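Local coordinates for protein aminopeptidase P; XAA-pro aminopeptidase (Streptococcus thermophilus, PDB 3IL0) that is probably a metal-dependent aminopeptidase of the M24B family, represented here by its creatinase/prolidase-type N-terminal domain rather than the catalytic part, at residues F102-Y105 against Q106-A110; D81-K84 against F85-D89; V44-K48 against N49-F53; E9-D12 against A13-Q17. One frame throughout, in Å; residues are numbered along the deposited sequence.

Contact 1: residues F102-Y105 against Q106-A110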
loop_
_atom_site.group_PDB
_atom_site.type_symbol
_atom_site.label_atom_id
_atom_site.label_comp_id
_atom_site.label_asym_id
_atom_site.label_seq_id
_atom_site.Cartn_x
_atom_site.Cartn_y
_atom_site.Cartn_z
ATOM N N PHE A 102 15.152 -9.540 1.351
ATOM C CA PHE A 102 15.634 -9.200 2.653
ATOM C C PHE A 102 16.321 -7.819 2.614
ATOM O O PHE A 102 16.155 -7.035 3.521
ATOM C CB PHE A 102 16.582 -10.304 3.163
ATOM C CG PHE A 102 17.123 -10.024 4.530
ATOM C CD1 PHE A 102 16.331 -10.257 5.660
ATOM C CD2 PHE A 102 18.359 -9.377 4.689
ATOM C CE1 PHE A 102 16.793 -9.924 6.922
ATOM C CE2 PHE A 102 18.838 -9.035 5.978
ATOM C CZ PHE A 102 18.074 -9.333 7.093
ATOM N N ALA A 103 17.043 -7.508 1.537
ATOM C CA ALA A 103 17.580 -6.143 1.362
ATOM C C ALA A 103 16.456 -5.077 1.424
ATOM O O ALA A 103 16.538 -4.087 2.147
ATOM C CB ALA A 103 18.334 -6.060 0.040
ATOM N N TYR A 104 15.357 -5.325 0.728
ATOM C CA TYR A 104 14.245 -4.390 0.778
ATOM C C TYR A 104 13.685 -4.299 2.190
ATOM O O TYR A 104 13.388 -3.236 2.690
ATOM C CB TYR A 104 13.170 -4.824 -0.233
ATOM C CG TYR A 104 12.007 -3.883 -0.299
ATOM C CD1 TYR A 104 12.064 -2.771 -1.113
ATOM C CD2 TYR A 104 10.871 -4.084 0.470
ATOM C CE1 TYR A 104 11.012 -1.844 -1.166
ATOM C CE2 TYR A 104 9.781 -3.174 0.419
ATOM C CZ TYR A 104 9.863 -2.070 -0.423
ATOM O OH TYR A 104 8.865 -1.147 -0.492
ATOM N N TYR A 105 13.506 -5.420 2.864
ATOM C CA TYR A 105 13.112 -5.346 4.292
ATOM C C TYR A 105 14.093 -4.513 5.104
ATOM O O TYR A 105 13.671 -3.797 5.953
ATOM C CB TYR A 105 13.059 -6.725 4.886
ATOM C CG TYR A 105 12.959 -6.755 6.359
ATOM C CD1 TYR A 105 11.777 -6.481 6.960
ATOM C CD2 TYR A 105 14.035 -7.143 7.157
ATOM C CE1 TYR A 105 11.629 -6.540 8.303
ATOM C CE2 TYR A 105 13.904 -7.188 8.535
ATOM C CZ TYR A 105 12.694 -6.883 9.089
ATOM O OH TYR A 105 12.454 -6.891 10.431
ATOM N N GLN A 106 15.394 -4.602 4.848
ATOM C CA GLN A 106 16.374 -3.770 5.584
ATOM C C GLN A 106 16.100 -2.309 5.332
ATOM O O GLN A 106 16.125 -1.569 6.273
ATOM C CB GLN A 106 17.841 -4.067 5.278
ATOM C CG GLN A 106 18.266 -5.430 5.735
ATOM C CD GLN A 106 19.754 -5.729 5.561
ATOM O OE1 GLN A 106 20.244 -5.939 4.443
ATOM N NE2 GLN A 106 20.460 -5.826 6.688
ATOM N N ALA A 107 15.787 -1.901 4.100
ATOM C CA ALA A 107 15.335 -0.488 3.864
ATOM C C ALA A 107 14.098 -0.102 4.669
ATOM O O ALA A 107 14.087 0.951 5.252
ATOM C CB ALA A 107 15.108 -0.221 2.421
ATOM N N LEU A 108 13.094 -0.974 4.769
ATOM C CA LEU A 108 11.921 -0.705 5.618
ATOM C C LEU A 108 12.254 -0.583 7.085
ATOM O O LEU A 108 11.599 0.214 7.833
ATOM C CB LEU A 108 10.822 -1.798 5.504
ATOM C CG LEU A 108 10.082 -2.039 4.150
ATOM C CD1 LEU A 108 9.223 -3.339 4.160
ATOM C CD2 LEU A 108 9.222 -0.863 3.704
ATOM N N GLN A 109 13.168 -1.424 7.559
ATOM C CA GLN A 109 13.554 -1.321 8.974
ATOM C C GLN A 109 14.173 0.049 9.265
ATOM O O GLN A 109 13.915 0.614 10.319
ATOM C CB GLN A 109 14.543 -2.368 9.396
ATOM C CG GLN A 109 13.940 -3.673 9.844
ATOM C CD GLN A 109 15.024 -4.654 10.320
ATOM O OE1 GLN A 109 14.837 -5.338 11.307
ATOM N NE2 GLN A 109 16.158 -4.712 9.618
ATOM N N ALA A 110 14.935 0.599 8.322
ATOM C CA ALA A 110 15.533 1.910 8.535
ATOM C C ALA A 110 14.419 2.991 8.460
ATOM O O ALA A 110 14.194 3.768 9.409
ATOM C CB ALA A 110 16.678 2.154 7.531
#

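Contact 2: residues D81-K84 against F85-D89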
loop_
_atom_site.group_PDB
_atom_site.type_symbol
_atom_site.label_atom_id
_atom_site.label_comp_id
_atom_site.label_asym_id
_atom_site.label_seq_id
_atom_site.Cartn_x
_atom_site.Cartn_y
_atom_site.Cartn_z
ATOM N N ASP A 81 7.394 9.363 1.876
ATOM C CA ASP A 81 6.086 9.997 1.993
ATOM C C ASP A 81 5.109 9.214 2.873
ATOM O O ASP A 81 4.324 9.843 3.575
ATOM C CB ASP A 81 5.484 10.295 0.600
ATOM C CG ASP A 81 6.257 11.408 -0.133
ATOM O OD1 ASP A 81 6.409 12.487 0.509
ATOM O OD2 ASP A 81 6.749 11.197 -1.274
ATOM N N ILE A 82 5.166 7.876 2.855
ATOM C CA ILE A 82 4.267 7.054 3.687
ATOM C C ILE A 82 4.487 7.293 5.209
ATOM O O ILE A 82 3.543 7.279 6.011
ATOM C CB ILE A 82 4.448 5.565 3.392
ATOM C CG1 ILE A 82 3.862 5.229 2.013
ATOM C CG2 ILE A 82 3.765 4.683 4.450
ATOM C CD1 ILE A 82 4.286 3.846 1.498
ATOM N N VAL A 83 5.761 7.463 5.572
ATOM C CA VAL A 83 6.225 7.747 6.936
ATOM C C VAL A 83 5.471 8.965 7.545
ATOM O O VAL A 83 5.014 8.915 8.676
ATOM C CB VAL A 83 7.834 8.027 6.969
ATOM C CG1 VAL A 83 8.316 8.498 8.281
ATOM C CG2 VAL A 83 8.551 6.802 6.639
ATOM N N LYS A 84 5.303 10.035 6.800
ATOM C CA LYS A 84 4.497 11.138 7.307
ATOM C C LYS A 84 3.092 10.702 7.742
ATOM O O LYS A 84 2.602 11.103 8.784
ATOM C CB LYS A 84 4.280 12.181 6.225
ATOM C CG LYS A 84 5.437 12.967 5.847
ATOM C CD LYS A 84 4.963 14.037 4.885
ATOM C CE LYS A 84 4.908 13.575 3.481
ATOM N NZ LYS A 84 6.305 13.767 2.899
ATOM N N PHE A 85 2.431 9.929 6.893
ATOM C CA PHE A 85 1.121 9.428 7.180
ATOM C C PHE A 85 1.083 8.614 8.440
ATOM O O PHE A 85 0.190 8.787 9.292
ATOM C CB PHE A 85 0.562 8.651 5.971
ATOM C CG PHE A 85 0.143 9.579 4.838
ATOM C CD1 PHE A 85 -1.155 10.107 4.783
ATOM C CD2 PHE A 85 1.081 10.031 3.918
ATOM C CE1 PHE A 85 -1.504 11.055 3.801
ATOM C CE2 PHE A 85 0.713 10.938 2.907
ATOM C CZ PHE A 85 -0.575 11.452 2.852
ATOM N N VAL A 86 2.030 7.705 8.555
ATOM C CA VAL A 86 2.084 6.807 9.702
ATOM C C VAL A 86 2.201 7.578 11.037
ATOM O O VAL A 86 1.545 7.263 12.015
ATOM C CB VAL A 86 3.265 5.788 9.535
ATOM C CG1 VAL A 86 3.661 5.204 10.851
ATOM C CG2 VAL A 86 2.834 4.648 8.500
ATOM N N GLU A 87 3.073 8.554 11.051
ATOM C CA GLU A 87 3.161 9.502 12.116
ATOM C C GLU A 87 1.951 10.348 12.364
ATOM O O GLU A 87 1.475 10.394 13.491
ATOM C CB GLU A 87 4.250 10.473 11.817
ATOM C CG GLU A 87 5.482 9.969 12.341
ATOM C CD GLU A 87 6.544 11.005 12.319
ATOM O OE1 GLU A 87 7.426 10.844 11.424
ATOM O OE2 GLU A 87 6.475 11.937 13.209
ATOM N N VAL A 88 1.453 11.016 11.329
ATOM C CA VAL A 88 0.301 11.858 11.551
ATOM C C VAL A 88 -0.844 11.010 12.121
ATOM O O VAL A 88 -1.447 11.397 13.145
ATOM C CB VAL A 88 -0.074 12.724 10.332
ATOM C CG1 VAL A 88 -1.404 13.418 10.560
ATOM C CG2 VAL A 88 1.056 13.782 10.090
ATOM N N ASP A 89 -1.112 9.866 11.502
ATOM C CA ASP A 89 -2.196 8.963 11.922
ATOM C C ASP A 89 -1.841 8.084 13.111
ATOM O O ASP A 89 -2.671 7.386 13.641
ATOM C CB ASP A 89 -2.663 8.126 10.778
ATOM C CG ASP A 89 -3.302 8.964 9.650
ATOM O OD1 ASP A 89 -3.538 10.212 9.817
ATOM O OD2 ASP A 89 -3.555 8.380 8.565
#

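Contact 3: residues V44-K48 against N49-F53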
loop_
_atom_site.group_PDB
_atom_site.type_symbol
_atom_site.label_atom_id
_atom_site.label_comp_id
_atom_site.label_asym_id
_atom_site.label_seq_id
_atom_site.Cartn_x
_atom_site.Cartn_y
_atom_site.Cartn_z
ATOM N N VAL A 44 1.342 1.354 -3.258
ATOM C CA VAL A 44 0.058 1.526 -2.582
ATOM C C VAL A 44 0.248 1.344 -1.089
ATOM O O VAL A 44 1.054 0.500 -0.638
ATOM C CB VAL A 44 -0.963 0.553 -3.159
ATOM C CG1 VAL A 44 -2.200 0.368 -2.246
ATOM C CG2 VAL A 44 -1.302 1.016 -4.544
ATOM N N PHE A 45 -0.481 2.134 -0.318
ATOM C CA PHE A 45 -0.404 2.033 1.092
ATOM C C PHE A 45 -1.825 2.246 1.598
ATOM O O PHE A 45 -2.332 3.347 1.503
ATOM C CB PHE A 45 0.574 3.084 1.657
ATOM C CG PHE A 45 0.824 2.952 3.148
ATOM C CD1 PHE A 45 1.659 1.982 3.629
ATOM C CD2 PHE A 45 0.209 3.788 4.047
ATOM C CE1 PHE A 45 1.891 1.850 4.997
ATOM C CE2 PHE A 45 0.431 3.682 5.459
ATOM C CZ PHE A 45 1.281 2.720 5.920
ATOM N N ILE A 46 -2.436 1.202 2.160
ATOM C CA ILE A 46 -3.831 1.198 2.628
ATOM C C ILE A 46 -3.871 1.017 4.154
ATOM O O ILE A 46 -3.207 0.117 4.718
ATOM C CB ILE A 46 -4.708 0.093 1.910
ATOM C CG1 ILE A 46 -4.751 0.357 0.406
ATOM C CG2 ILE A 46 -6.185 0.060 2.425
ATOM C CD1 ILE A 46 -5.480 -0.740 -0.390
ATOM N N THR A 47 -4.641 1.901 4.800
ATOM C CA THR A 47 -4.952 1.829 6.232
ATOM C C THR A 47 -6.507 1.593 6.453
ATOM O O THR A 47 -7.292 1.536 5.496
ATOM C CB THR A 47 -4.493 3.160 6.906
ATOM O OG1 THR A 47 -5.457 4.186 6.639
ATOM C CG2 THR A 47 -3.112 3.594 6.310
ATOM N N LYS A 48 -6.931 1.464 7.705
ATOM C CA LYS A 48 -8.341 1.418 7.986
ATOM C C LYS A 48 -9.049 2.677 7.494
ATOM O O LYS A 48 -10.224 2.596 7.163
ATOM C CB LYS A 48 -8.584 1.192 9.447
ATOM C CG LYS A 48 -8.361 -0.290 9.775
ATOM C CD LYS A 48 -8.674 -0.629 11.191
ATOM C CE LYS A 48 -7.991 -1.926 11.604
ATOM N NZ LYS A 48 -6.592 -1.577 11.982
ATOM N N ASN A 49 -8.325 3.810 7.390
ATOM C CA ASN A 49 -8.917 5.011 6.932
ATOM C C ASN A 49 -8.461 5.611 5.646
ATOM O O ASN A 49 -9.214 6.380 5.147
ATOM C CB ASN A 49 -8.964 5.992 8.075
ATOM C CG ASN A 49 -9.933 5.500 9.131
ATOM O OD1 ASN A 49 -11.101 5.159 8.782
ATOM N ND2 ASN A 49 -9.469 5.315 10.348
ATOM N N ARG A 50 -7.289 5.277 5.087
ATOM C CA ARG A 50 -6.903 5.872 3.807
ATOM C C ARG A 50 -6.525 4.843 2.794
ATOM O O ARG A 50 -6.254 3.684 3.102
ATOM C CB ARG A 50 -5.700 6.805 3.935
ATOM C CG ARG A 50 -5.572 7.547 5.214
ATOM C CD ARG A 50 -4.464 8.614 5.055
ATOM N NE ARG A 50 -4.357 9.415 6.265
ATOM C CZ ARG A 50 -4.801 10.656 6.435
ATOM N NH1 ARG A 50 -5.413 11.294 5.490
ATOM N NH2 ARG A 50 -4.668 11.260 7.606
ATOM N N ARG A 51 -6.456 5.306 1.566
ATOM C CA ARG A 51 -5.895 4.539 0.506
ATOM C C ARG A 51 -4.997 5.494 -0.228
ATOM O O ARG A 51 -5.476 6.505 -0.763
ATOM C CB ARG A 51 -6.987 4.028 -0.410
ATOM C CG ARG A 51 -8.026 3.180 0.294
ATOM C CD ARG A 51 -8.835 2.395 -0.702
ATOM N NE ARG A 51 -9.984 1.856 0.007
ATOM C CZ ARG A 51 -11.189 2.413 0.059
ATOM N NH1 ARG A 51 -11.472 3.514 -0.621
ATOM N NH2 ARG A 51 -12.123 1.836 0.791
ATOM N N LEU A 52 -3.701 5.190 -0.263
ATOM C CA LEU A 52 -2.750 6.029 -0.940
ATOM C C LEU A 52 -2.206 5.350 -2.169
ATOM O O LEU A 52 -1.881 4.151 -2.172
ATOM C CB LEU A 52 -1.600 6.367 -0.006
ATOM C CG LEU A 52 -1.903 7.051 1.324
ATOM C CD1 LEU A 52 -0.591 7.411 2.007
ATOM C CD2 LEU A 52 -2.858 8.320 1.113
ATOM N N PHE A 53 -2.077 6.129 -3.227
ATOM C CA PHE A 53 -1.431 5.645 -4.443
ATOM C C PHE A 53 -0.279 6.583 -4.694
ATOM O O PHE A 53 -0.490 7.795 -4.808
ATOM C CB PHE A 53 -2.429 5.671 -5.630
ATOM C CG PHE A 53 -1.837 5.207 -6.931
ATOM C CD1 PHE A 53 -2.061 3.912 -7.386
ATOM C CD2 PHE A 53 -1.043 6.063 -7.700
ATOM C CE1 PHE A 53 -1.519 3.480 -8.584
ATOM C CE2 PHE A 53 -0.470 5.634 -8.876
ATOM C CZ PHE A 53 -0.724 4.340 -9.334
#

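Contact 4: residues E9-D12 against A13-Q17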
loop_
_atom_site.group_PDB
_atom_site.type_symbol
_atom_site.label_atom_id
_atom_site.label_comp_id
_atom_site.label_asym_id
_atom_site.label_seq_id
_atom_site.Cartn_x
_atom_site.Cartn_y
_atom_site.Cartn_z
ATOM N N GLU A 9 -13.283 -3.237 0.170
ATOM C CA GLU A 9 -13.941 -3.532 1.432
ATOM C C GLU A 9 -13.523 -4.902 2.001
ATOM O O GLU A 9 -13.489 -5.063 3.226
ATOM C CB GLU A 9 -15.462 -3.391 1.341
ATOM C CG GLU A 9 -16.007 -2.065 1.930
ATOM C CD GLU A 9 -16.407 -0.998 0.861
ATOM O OE1 GLU A 9 -17.207 -1.313 -0.082
ATOM O OE2 GLU A 9 -15.957 0.183 1.000
ATOM N N ARG A 10 -13.178 -5.884 1.157
ATOM C CA ARG A 10 -12.556 -7.094 1.702
ATOM C C ARG A 10 -11.223 -6.712 2.376
ATOM O O ARG A 10 -10.889 -7.206 3.457
ATOM C CB ARG A 10 -12.279 -8.132 0.627
ATOM C CG ARG A 10 -13.461 -9.023 0.240
ATOM C CD ARG A 10 -13.381 -9.444 -1.217
ATOM N NE ARG A 10 -14.699 -9.818 -1.714
ATOM C CZ ARG A 10 -15.307 -11.006 -1.493
ATOM N NH1 ARG A 10 -14.717 -11.961 -0.760
ATOM N NH2 ARG A 10 -16.528 -11.245 -2.007
ATOM N N PHE A 11 -10.471 -5.844 1.704
ATOM C CA PHE A 11 -9.129 -5.478 2.116
ATOM C C PHE A 11 -9.208 -4.951 3.559
ATOM O O PHE A 11 -8.518 -5.418 4.463
ATOM C CB PHE A 11 -8.577 -4.402 1.159
ATOM C CG PHE A 11 -7.063 -4.189 1.259
ATOM C CD1 PHE A 11 -6.232 -4.560 0.216
ATOM C CD2 PHE A 11 -6.490 -3.621 2.403
ATOM C CE1 PHE A 11 -4.892 -4.356 0.287
ATOM C CE2 PHE A 11 -5.122 -3.422 2.500
ATOM C CZ PHE A 11 -4.322 -3.768 1.444
ATOM N N ASP A 12 -10.103 -3.991 3.748
ATOM C CA ASP A 12 -10.372 -3.391 5.047
ATOM C C ASP A 12 -10.684 -4.449 6.113
ATOM O O ASP A 12 -10.107 -4.474 7.205
ATOM C CB ASP A 12 -11.547 -2.450 4.861
ATOM C CG ASP A 12 -11.621 -1.383 5.932
ATOM O OD1 ASP A 12 -11.939 -1.722 7.097
ATOM O OD2 ASP A 12 -11.407 -0.203 5.590
ATOM N N ALA A 13 -11.596 -5.353 5.789
ATOM C CA ALA A 13 -11.950 -6.402 6.735
ATOM C C ALA A 13 -10.712 -7.269 7.107
ATOM O O ALA A 13 -10.538 -7.745 8.257
ATOM C CB ALA A 13 -13.047 -7.250 6.121
ATOM N N LYS A 14 -9.850 -7.470 6.119
ATOM C CA LYS A 14 -8.710 -8.347 6.302
ATOM C C LYS A 14 -7.707 -7.631 7.212
ATOM O O LYS A 14 -7.070 -8.267 8.048
ATOM C CB LYS A 14 -8.135 -8.751 4.945
ATOM C CG LYS A 14 -7.087 -9.872 4.979
ATOM C CD LYS A 14 -7.300 -10.890 3.777
ATOM C CE LYS A 14 -6.765 -12.238 4.164
ATOM N NZ LYS A 14 -5.320 -12.135 4.147
ATOM N N LEU A 15 -7.660 -6.299 7.115
ATOM C CA LEU A 15 -6.786 -5.487 7.976
ATOM C C LEU A 15 -7.193 -5.720 9.428
ATOM O O LEU A 15 -6.347 -5.987 10.303
ATOM C CB LEU A 15 -6.850 -3.969 7.607
ATOM C CG LEU A 15 -5.997 -3.376 6.497
ATOM C CD1 LEU A 15 -6.066 -1.781 6.349
ATOM C CD2 LEU A 15 -4.520 -3.829 6.777
ATOM N N VAL A 16 -8.494 -5.606 9.685
ATOM C CA VAL A 16 -9.045 -5.880 11.033
ATOM C C VAL A 16 -8.679 -7.321 11.473
ATOM O O VAL A 16 -8.089 -7.538 12.536
ATOM C CB VAL A 16 -10.572 -5.655 11.062
ATOM C CG1 VAL A 16 -11.176 -6.202 12.362
ATOM C CG2 VAL A 16 -10.860 -4.183 10.849
ATOM N N GLN A 17 -8.984 -8.299 10.631
ATOM C CA GLN A 17 -8.722 -9.693 10.976
ATOM C C GLN A 17 -7.213 -9.941 11.237
ATOM O O GLN A 17 -6.828 -10.703 12.115
ATOM C CB GLN A 17 -9.298 -10.606 9.873
ATOM C CG GLN A 17 -8.526 -11.885 9.616
ATOM C CD GLN A 17 -8.421 -12.875 10.820
ATOM O OE1 GLN A 17 -9.437 -13.459 11.289
ATOM N NE2 GLN A 17 -7.166 -13.124 11.273
#

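Contact 1: residues F102-Y105 against Q106-A110
The aromatic rings of F102, Y104 and Y105 each reach forward along helix 102-111, the crossover helix of the beta-alpha-beta unit formed with strands 93-97 and 116-120, to the residue four places on. In the apolar pair, Y104 CE2 lies 3.8 Å from L108 CD1, the ring and the leucine branch meeting at a slant. The other two pairs set a ring against an amide. Over one face of the Y105 ring, Q109 CG makes a CH-pi contact, 4.0 Å from the ring centroid and 28° off the ring normal; the carboxamide follows, its plane 33° from that of the ring, and places OE1 3.0 Å from Y105 OH. With Y105 CG anti to the backbone N (chi1 168°), the ring is swung forward over this glutamine. F102 meets Q106 obliquely, F102 CE2 standing 3.5 Å from Q106 CD. Beneath the side chains run the ordinary helical bonds, from Q106 N to F102 O (2.9 Å) through to Q109 N to Y105 O (2.9 Å). The chemistry is graded round the helix: Y104 and L108 give an apolar side toward L24 and L79, Y105 and Q109 sit at the border, touching L117 of strand 116-120, and F102 and Q106 are exposed, each of these two rings taking both carbon and amide from its glutamine.

Contact 2: residues D81-K84 against F85-D89
F85 has its CG beside its own backbone N and anti to its carbonyl carbon (chi1 -74°), which turns the ring back along helix 78-88 toward the preceding turn. There CD2 comes within 3.3 Å of D81 O, and the carbonyl oxygen lies at the ring edge, in the ring plane, rather than over a face. A second set of torsions shapes K84: its chain is bent at chi3 and chi4, both -85°, and this doubling back carries NZ to D81 OD1, 2.7 Å away. The result is a salt bridge spanning three residues, received on the anti lone pair of OD1, the one pointing away from the other carboxylate oxygen. D81 thus serves the turn twice, by its side chain toward K84 and by its carbonyl toward the ring of F85.

On the buried side the contact is purely aliphatic, I82 CG2 meeting V86 CG2 at 4.2 Å. V83 and E87 run side by side and point the same way. The backbone repeats the i to i+4 pattern, E87 N to V83 O being almost straight at 177°, and V88 N to K84 O measuring 2.8 Å. I82 and V86 rest on F45 of strand 42-47, while F85 lies on L52 and R50; just beyond V88, D89 pairs with R50 in a salt bridge. With I82 and V86 turned to the sheet and K84, E87 and V88 exposed, this is an amphipathic helix covering a beta-sheet, here in the alpha/beta N-terminal domain of a creatinase/prolidase-type protein.

Contact 3: residues V44-K48 against N49-F53
V44 and F53 meet at a slant on one face of the beta hairpin, V44 CG2 approaching F53 CD1 to 4.1 Å, and I46 lies beside R51 on the same face. F45 and L52 point to the other face. Their backbones form a hydrogen-bonded antiparallel pair, with L52 N to F45 O at 2.9 Å and the reverse bond, F45 N to L52 O, at 3.1 Å, whereas V44 with F53 and I46 with R51 are non-hydrogen-bonded pairs. The F45 ring leans away from its partner strand, leaving L52 CD1 4.2 Å from CD2 of F45. The two strand segments run at 172°, nearly antiparallel.

At the turn the decisive side chain is T47. Its OG1 stands between the backbone N and the carbonyl carbon (chi1 78°), and from there it faces the returning chain as an acceptor for two backbone N-H groups: R50 N at 2.6 Å and N49 N at 3.0 Å. T47 N in turn donates to R50 O at 2.9 Å. One hydroxyl oxygen therefore gathers two amides of the turn, the N49 bond, which closes an ST turn, being the more bent. The long side chains of K48 and R50 lead away from the hairpin, K48 NZ to L20 O and R50 to a salt bridge with D89.

The hairpin lies between strands 71-74 and 22-25 of the mixed sheet. Strand 22-25 bonds to its first strand and strand 71-74 to its second; V44, I46 and F53 meet helix 28-35, and on the reverse face F45 and L52 are covered by helix 78-88.

Contact 4: residues E9-D12 against A13-Q17
The F11 ring meets L15 one turn further along helix 7-18, with CE2 4.1 Å from L15 CG and the branched carbon approaching obliquely. Another ring, that of F123, packs edge-to-face with F11, and M124 and L127 also touch the F11 side chain. CG of F11 lies anti to the backbone N (chi1 -165°), which leans the ring forward toward L15. The other flat group is the carboxylate of D12: CB of this residue packs on A13 N, while OD2 is hydrogen-bonded to a glycerol, probably taken up from the crystallisation liquor.

Backbone bonds of the i to i+4 kind join the two turns, from A13 N to E9 O through V16 N to D12 O, with L15 N to F11 O at 2.9 Å. F11 O also receives a weak bond from K14 N, at 3.0 Å and only 122°, so this carbonyl is shared by two successive amides. Side-chain carbons settle against the same row of oxygens, L15 CB lying 3.3 Å from D12 O.

K14 bends at chi2 and chi4 and its ammonium end makes a cation-pi contact with F123, with a long, weak ion pair to E126. Helix 7-18 is thereby joined to helix 123-128 by F11, R10 and K14, and to the sheet by F11, which reaches L23 and V25 of strand 22-25; L15 packs on L20, in the connection leading to that strand.

The four contacts illustrate how local turns are built into one alpha/beta domain. Contact 3, whose centre is about 6 Å from the centre of the chain, touches two of the others. Contact 2 meets it through D89 OD2 and R50 NE at 2.6 Å and through I82 CG2 against F45 CE1 at 3.4 Å; contact 4 meets it where F11 CE2 lies 3.6 Å from I46 CB. Contact 1 stands apart, its nearest atoms about 7 Å from contact 2 and about 14 Å from contact 4. The family's metal-dependent catalytic domain is not part of this chain, so no contact can be placed against the metal site; the glycerol beside D12 and R51 is probably from the crystallisation liquor.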